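Local atomic coordinates of putative Acetyltransferase from the GNAT family (Novosphingobium aromaticivorans DSM 12444, PDB entry 3EC4), a protein that probably transfers an acyl group, such as acetyl from acetyl-CoA, to an acceptor substrate, as a member of the GNAT family. Residues Asp5-Arg10 / Arg152-Leu157; Gln86-Gly91 / Gly190-Leu195. All blocks are in the same frame, centred on the assembly; numbering follows the deposited sequence.

Contact 1. Residues Asp5-Arg10 / Arg152-Leu157; sequences DHPLDR and RPAPNL
Pro7 and Leu8, in a short 3-10 turn just ahead of helix 11-17, pack against Pro153, in the loop after strand 142-149 of the GNAT sheet, and Leu157, the first residue of strand 157-165. The contact between the two segments is apolar, and Leu157 CD1 is touched by three residues, His6, Pro7 and Leu8. Pro7 CB approaches it to 3.7 Å, the two side chains crossing at about a right angle, while Leu8 brings up CD2 at 3.8 Å from Leu157 CD1. The same Leu8 methyl also touches the ring of Pro153 at CG, and Pro7 CG rests on the methyl of Ala154. Leu157 has its CG anti to the carbonyl carbon (chi1 -63°), a setting that, with the extended second torsion, points CD1 at the proline and the leucine of the other segment.

Hydrogen bonds act within each segment and fix its shape. The ring of His6 turns back on its own turn: ND1 accepts the backbone N of Leu8 at 3.0 Å in a nearly straight bond (169°) lying in the ring plane, while CE1 makes a looser contact with Leu157 CD1. Replacing His6 by an alanine would probably leave the Leu8 N-H without this acceptor and the turn less firmly set against Leu157. Across the 3-10 turn, His6 N reaches Asp9 OD2 from above the carboxylate plane, and Asp9 OD1 forms salt bridges with Arg216 and Arg217 of strand 214-226. On the other side of the contact, a type I turn from Ala154 to Leu157 presents the leucine.

Polar and apolar groups meet at the backbone of Pro7, whose carbonyl oxygen accepts a hydrogen bond from Asn14 ND2 and lies 3.7 Å from Pro153 CB.

Contact 2. Residues Gln86-Gly91 / Gly190-Leu195; sequences QMIADG and GEVPYL
With CG1 anti to the backbone N in both Ile88 (chi1 -167°) and Val192 (chi1 174°), these two branches meet across neighbouring antiparallel strands, 76-88 and 192-198, of the large mixed sheet of this GNAT-family protein. The fit is tight: Ile88 CG1 stands 3.5 Å from Val192 CG1, nearer than ordinary van der Waals contact.

Backbone bonds join the strands. Met87, a selenomethionine, forms a hydrogen-bonded pair with Leu195, its N giving a bond of 2.8 Å to Leu195 O and its O receiving Leu195 N. Ile88 and Tyr194 follow as a non-hydrogen-bonded pair, and Ala89 N then donates to Pro193 O at 2.8 Å in an almost straight bond (175°).

On the face carrying Met87 and Leu195, the two side chains run side by side, with Leu195 CD1 against Met87 CB; both also touch Tyr208 of helix 202-210. Tyr194 lies on the same face of the sheet as Ile88 and extends to Pro153. Gln86 passes its CG by Leu195 O and ends in an amide whose OE1 accepts from Arg216. Just past the end of strand 76-88, Ala89 CB packs on Pro193 CB at 4.0 Å, and Pro193 CD lies 3.3 Å from Ala89 O.

Overall arrangement
Contact 2 is the more buried of the two and joins adjacent strands of the large mixed sheet through backbone hydrogen bonds; contact 1, partly buried, sets the N-terminal turn on a loop and the start of strand 157-165 mainly by apolar side-chain packing. The centres of contact 1 and contact 2 lie about 10 Å apart, and the two share neighbours. Strand 192-198 stands beside strand 157-165, and Asn156 O probably accepts a hydrogen bond from Val192 N at 2.8 Å. Gln86 NE2 probably bonds to Leu8 O, tying strand 76-88 to the turn. Tyr194 of contact 2 reaches into contact 1, its ring touching Leu8 and its hydroxyl close to Pro153, while Arg216 of strand 214-226 meets residues of 5-10 and 86-91.

Contact 1. Residues Asp5-Arg10 / Arg152-Leu157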
loop_
_atom_site.group_PDB
_atom_site.type_symbol
_atom_site.label_atom_id
_atom_site.label_comp_id
_atom_site.label_asym_id
_atom_site.label_seq_id
_atom_site.Cartn_x
_atom_site.Cartn_y
_atom_site.Cartn_z
ATOM N N ASP A 5 5.809 9.009 -18.808
ATOM C CA ASP A 5 5.234 9.518 -17.535
ATOM C C ASP A 5 6.054 8.975 -16.351
ATOM O O ASP A 5 6.936 8.141 -16.526
ATOM C CB ASP A 5 3.752 9.124 -17.422
ATOM N N HIS A 6 5.751 9.453 -15.149
ATOM C CA HIS A 6 6.451 9.036 -13.938
ATOM C C HIS A 6 6.039 7.607 -13.534
ATOM O O HIS A 6 4.885 7.217 -13.745
ATOM C CB HIS A 6 6.058 10.023 -12.850
ATOM C CG HIS A 6 7.000 10.072 -11.699
ATOM N ND1 HIS A 6 7.086 9.066 -10.765
ATOM C CD2 HIS A 6 7.875 11.023 -11.310
ATOM C CE1 HIS A 6 7.983 9.387 -9.858
ATOM N NE2 HIS A 6 8.477 10.572 -10.165
ATOM N N PRO A 7 6.983 6.795 -12.998
ATOM C CA PRO A 7 6.612 5.486 -12.464
ATOM C C PRO A 7 5.466 5.510 -11.473
ATOM O O PRO A 7 4.675 4.564 -11.440
ATOM C CB PRO A 7 7.896 5.006 -11.757
ATOM C CG PRO A 7 8.975 5.670 -12.494
ATOM C CD PRO A 7 8.431 7.029 -12.868
ATOM N N LEU A 8 5.364 6.585 -10.690
ATOM C CA LEU A 8 4.297 6.678 -9.686
ATOM C C LEU A 8 2.923 7.034 -10.280
ATOM O O LEU A 8 1.918 7.015 -9.571
ATOM C CB LEU A 8 4.678 7.671 -8.610
ATOM C CG LEU A 8 5.890 7.407 -7.723
ATOM C CD1 LEU A 8 5.885 8.537 -6.687
ATOM C CD2 LEU A 8 5.728 6.028 -7.054
ATOM N N ASP A 9 2.858 7.370 -11.554
ATOM C CA ASP A 9 1.545 7.609 -12.184
ATOM C C ASP A 9 0.723 6.334 -12.325
ATOM O O ASP A 9 -0.493 6.376 -12.468
ATOM C CB ASP A 9 1.703 8.258 -13.544
ATOM C CG ASP A 9 2.226 9.658 -13.466
ATOM O OD1 ASP A 9 2.200 10.300 -12.396
ATOM O OD2 ASP A 9 2.738 10.101 -14.498
ATOM N N ARG A 10 1.386 5.198 -12.398
ATOM C CA ARG A 10 0.695 3.930 -12.483
ATOM C C ARG A 10 1.390 2.923 -11.596
ATOM O O ARG A 10 2.167 2.092 -12.083
ATOM C CB ARG A 10 0.645 3.443 -13.929
ATOM C CG ARG A 10 -0.061 4.375 -14.930
ATOM C CD ARG A 10 -0.441 3.600 -16.206
ATOM N NE ARG A 10 -1.471 2.648 -15.856
ATOM C CZ ARG A 10 -1.758 1.520 -16.501
ATOM N NH1 ARG A 10 -1.120 1.153 -17.605
ATOM N NH2 ARG A 10 -2.723 0.756 -16.010
ATOM N N ARG A 152 6.696 -1.283 -5.332
ATOM C CA ARG A 152 7.954 -0.721 -5.794
ATOM C C ARG A 152 7.863 -0.480 -7.295
ATOM O O ARG A 152 8.232 -1.332 -8.064
ATOM C CB ARG A 152 9.105 -1.664 -5.476
ATOM C CG ARG A 152 9.347 -1.784 -3.965
ATOM C CD ARG A 152 10.285 -2.898 -3.626
ATOM N NE ARG A 152 10.429 -2.989 -2.191
ATOM C CZ ARG A 152 11.284 -2.290 -1.467
ATOM N NH1 ARG A 152 12.191 -1.523 -2.049
ATOM N NH2 ARG A 152 11.271 -2.417 -0.139
ATOM N N PRO A 153 7.308 0.686 -7.696
ATOM C CA PRO A 153 7.062 1.013 -9.101
ATOM C C PRO A 153 8.309 1.154 -10.000
ATOM O O PRO A 153 8.203 1.075 -11.213
ATOM C CB PRO A 153 6.257 2.313 -9.016
ATOM C CG PRO A 153 5.595 2.267 -7.643
ATOM C CD PRO A 153 6.735 1.704 -6.797
ATOM N N ALA A 154 9.449 1.414 -9.373
ATOM C CA ALA A 154 10.757 1.414 -9.982
ATOM C C ALA A 154 11.802 1.078 -8.905
ATOM O O ALA A 154 11.519 1.196 -7.700
ATOM C CB ALA A 154 11.061 2.775 -10.638
ATOM N N PRO A 155 13.008 0.643 -9.316
ATOM C CA PRO A 155 14.010 0.260 -8.325
ATOM C C PRO A 155 14.263 1.270 -7.202
ATOM O O PRO A 155 14.494 0.849 -6.070
ATOM C CB PRO A 155 15.260 0.014 -9.171
ATOM C CG PRO A 155 14.679 -0.484 -10.473
ATOM C CD PRO A 155 13.509 0.451 -10.682
ATOM N N ASN A 156 14.190 2.570 -7.491
ATOM C CA ASN A 156 14.469 3.603 -6.480
ATOM C C ASN A 156 13.211 4.182 -5.791
ATOM O O ASN A 156 13.302 5.225 -5.155
ATOM C CB ASN A 156 15.208 4.750 -7.156
ATOM C CG ASN A 156 14.302 5.532 -8.081
ATOM O OD1 ASN A 156 13.481 4.956 -8.823
ATOM N ND2 ASN A 156 14.401 6.840 -8.009
ATOM N N LEU A 157 12.054 3.531 -5.944
ATOM C CA LEU A 157 10.812 3.967 -5.285
ATOM C C LEU A 157 10.254 2.832 -4.432
ATOM O O LEU A 157 10.278 1.681 -4.838
ATOM C CB LEU A 157 9.747 4.382 -6.326
ATOM C CG LEU A 157 10.147 5.587 -7.187
ATOM C CD1 LEU A 157 9.283 5.694 -8.448
ATOM C CD2 LEU A 157 10.043 6.820 -6.288
#

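Contact 2. Residues Gln86-Gly91 / Gly190-Leu195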
loop_
_atom_site.group_PDB
_atom_site.type_symbol
_atom_site.label_atom_id
_atom_site.label_comp_id
_atom_site.label_asym_id
_atom_site.label_seq_id
_atom_site.Cartn_x
_atom_site.Cartn_y
_atom_site.Cartn_z
ATOM N N GLN A 86 -1.343 11.304 -3.462
ATOM C CA GLN A 86 -0.042 10.615 -3.472
ATOM C C GLN A 86 1.068 11.545 -3.019
ATOM O O GLN A 86 1.151 12.681 -3.488
ATOM C CB GLN A 86 0.240 10.077 -4.876
ATOM C CG GLN A 86 1.488 9.231 -4.956
ATOM C CD GLN A 86 1.787 8.857 -6.406
ATOM O OE1 GLN A 86 2.408 9.630 -7.109
ATOM N NE2 GLN A 86 1.301 7.712 -6.853
HETATM N N MSE A 87 1.929 11.064 -2.112
HETATM C CA MSE A 87 2.986 11.865 -1.464
HETATM C C MSE A 87 4.352 11.205 -1.583
HETATM O O MSE A 87 4.439 9.998 -1.658
HETATM C CB MSE A 87 2.657 12.121 0.025
HETATM C CG MSE A 87 1.277 12.654 0.198
HETATM SE SE MSE A 87 0.814 13.134 1.981
HETATM C CE MSE A 87 1.773 14.815 2.130
ATOM N N ILE A 88 5.395 12.023 -1.638
ATOM C CA ILE A 88 6.755 11.564 -1.842
ATOM C C ILE A 88 7.665 12.175 -0.805
ATOM O O ILE A 88 7.526 13.347 -0.463
ATOM C CB ILE A 88 7.210 11.850 -3.319
ATOM C CG1 ILE A 88 8.494 11.107 -3.695
ATOM C CG2 ILE A 88 7.347 13.323 -3.592
ATOM C CD1 ILE A 88 8.784 11.180 -5.246
ATOM N N ALA A 89 8.620 11.387 -0.328
ATOM C CA ALA A 89 9.613 11.901 0.607
ATOM C C ALA A 89 10.982 11.907 -0.069
ATOM O O ALA A 89 11.784 11.012 0.168
ATOM C CB ALA A 89 9.638 11.079 1.920
ATOM N N ASP A 90 11.242 12.915 -0.907
ATOM C CA ASP A 90 12.491 12.923 -1.676
ATOM C C ASP A 90 13.546 13.853 -1.115
ATOM O O ASP A 90 14.602 14.062 -1.756
ATOM C CB ASP A 90 12.258 13.212 -3.153
ATOM C CG ASP A 90 11.470 14.498 -3.409
ATOM O OD1 ASP A 90 11.068 15.206 -2.457
ATOM O OD2 ASP A 90 11.208 14.754 -4.597
ATOM N N GLY A 91 13.310 14.367 0.086
ATOM C CA GLY A 91 14.333 15.117 0.841
ATOM C C GLY A 91 15.061 14.212 1.811
ATOM O O GLY A 91 14.742 13.053 1.953
ATOM N N GLY A 190 18.944 3.799 -0.603
ATOM C CA GLY A 190 18.890 4.787 -1.685
ATOM C C GLY A 190 17.570 4.838 -2.427
ATOM O O GLY A 190 17.528 5.220 -3.591
ATOM N N GLU A 191 16.505 4.460 -1.740
ATOM C CA GLU A 191 15.163 4.505 -2.280
ATOM C C GLU A 191 14.420 5.702 -1.705
ATOM O O GLU A 191 14.625 6.109 -0.543
ATOM C CB GLU A 191 14.371 3.236 -1.939
ATOM C CG GLU A 191 15.014 1.977 -2.458
ATOM C CD GLU A 191 14.582 0.737 -1.697
ATOM O OE1 GLU A 191 13.694 0.820 -0.812
ATOM O OE2 GLU A 191 15.145 -0.326 -1.991
ATOM N N VAL A 192 13.539 6.234 -2.534
ATOM C CA VAL A 192 12.671 7.311 -2.197
ATOM C C VAL A 192 11.291 6.746 -1.734
ATOM O O VAL A 192 10.596 5.998 -2.491
ATOM C CB VAL A 192 12.472 8.266 -3.424
ATOM C CG1 VAL A 192 11.404 9.337 -3.099
ATOM C CG2 VAL A 192 13.801 8.889 -3.962
ATOM N N PRO A 193 10.892 7.060 -0.484
ATOM C CA PRO A 193 9.577 6.699 0.008
ATOM C C PRO A 193 8.486 7.466 -0.677
ATOM O O PRO A 193 8.660 8.640 -0.992
ATOM C CB PRO A 193 9.617 7.085 1.508
ATOM C CG PRO A 193 11.079 7.223 1.838
ATOM C CD PRO A 193 11.713 7.693 0.582
ATOM N N TYR A 194 7.369 6.793 -0.891
ATOM C CA TYR A 194 6.103 7.429 -1.276
ATOM C C TYR A 194 4.948 6.721 -0.584
ATOM O O TYR A 194 5.095 5.611 -0.070
ATOM C CB TYR A 194 5.944 7.405 -2.801
ATOM C CG TYR A 194 5.434 6.108 -3.343
ATOM C CD1 TYR A 194 6.287 5.038 -3.546
ATOM C CD2 TYR A 194 4.113 5.977 -3.715
ATOM C CE1 TYR A 194 5.796 3.826 -4.042
ATOM C CE2 TYR A 194 3.632 4.817 -4.217
ATOM C CZ TYR A 194 4.489 3.731 -4.377
ATOM O OH TYR A 194 3.996 2.552 -4.893
ATOM N N LEU A 195 3.776 7.345 -0.586
ATOM C CA LEU A 195 2.598 6.746 -0.010
ATOM C C LEU A 195 1.385 7.390 -0.594
ATOM O O LEU A 195 1.470 8.393 -1.270
ATOM C CB LEU A 195 2.594 6.874 1.515
ATOM C CG LEU A 195 2.667 8.300 2.109
ATOM C CD1 LEU A 195 1.308 8.999 2.058
ATOM C CD2 LEU A 195 3.234 8.299 3.550
#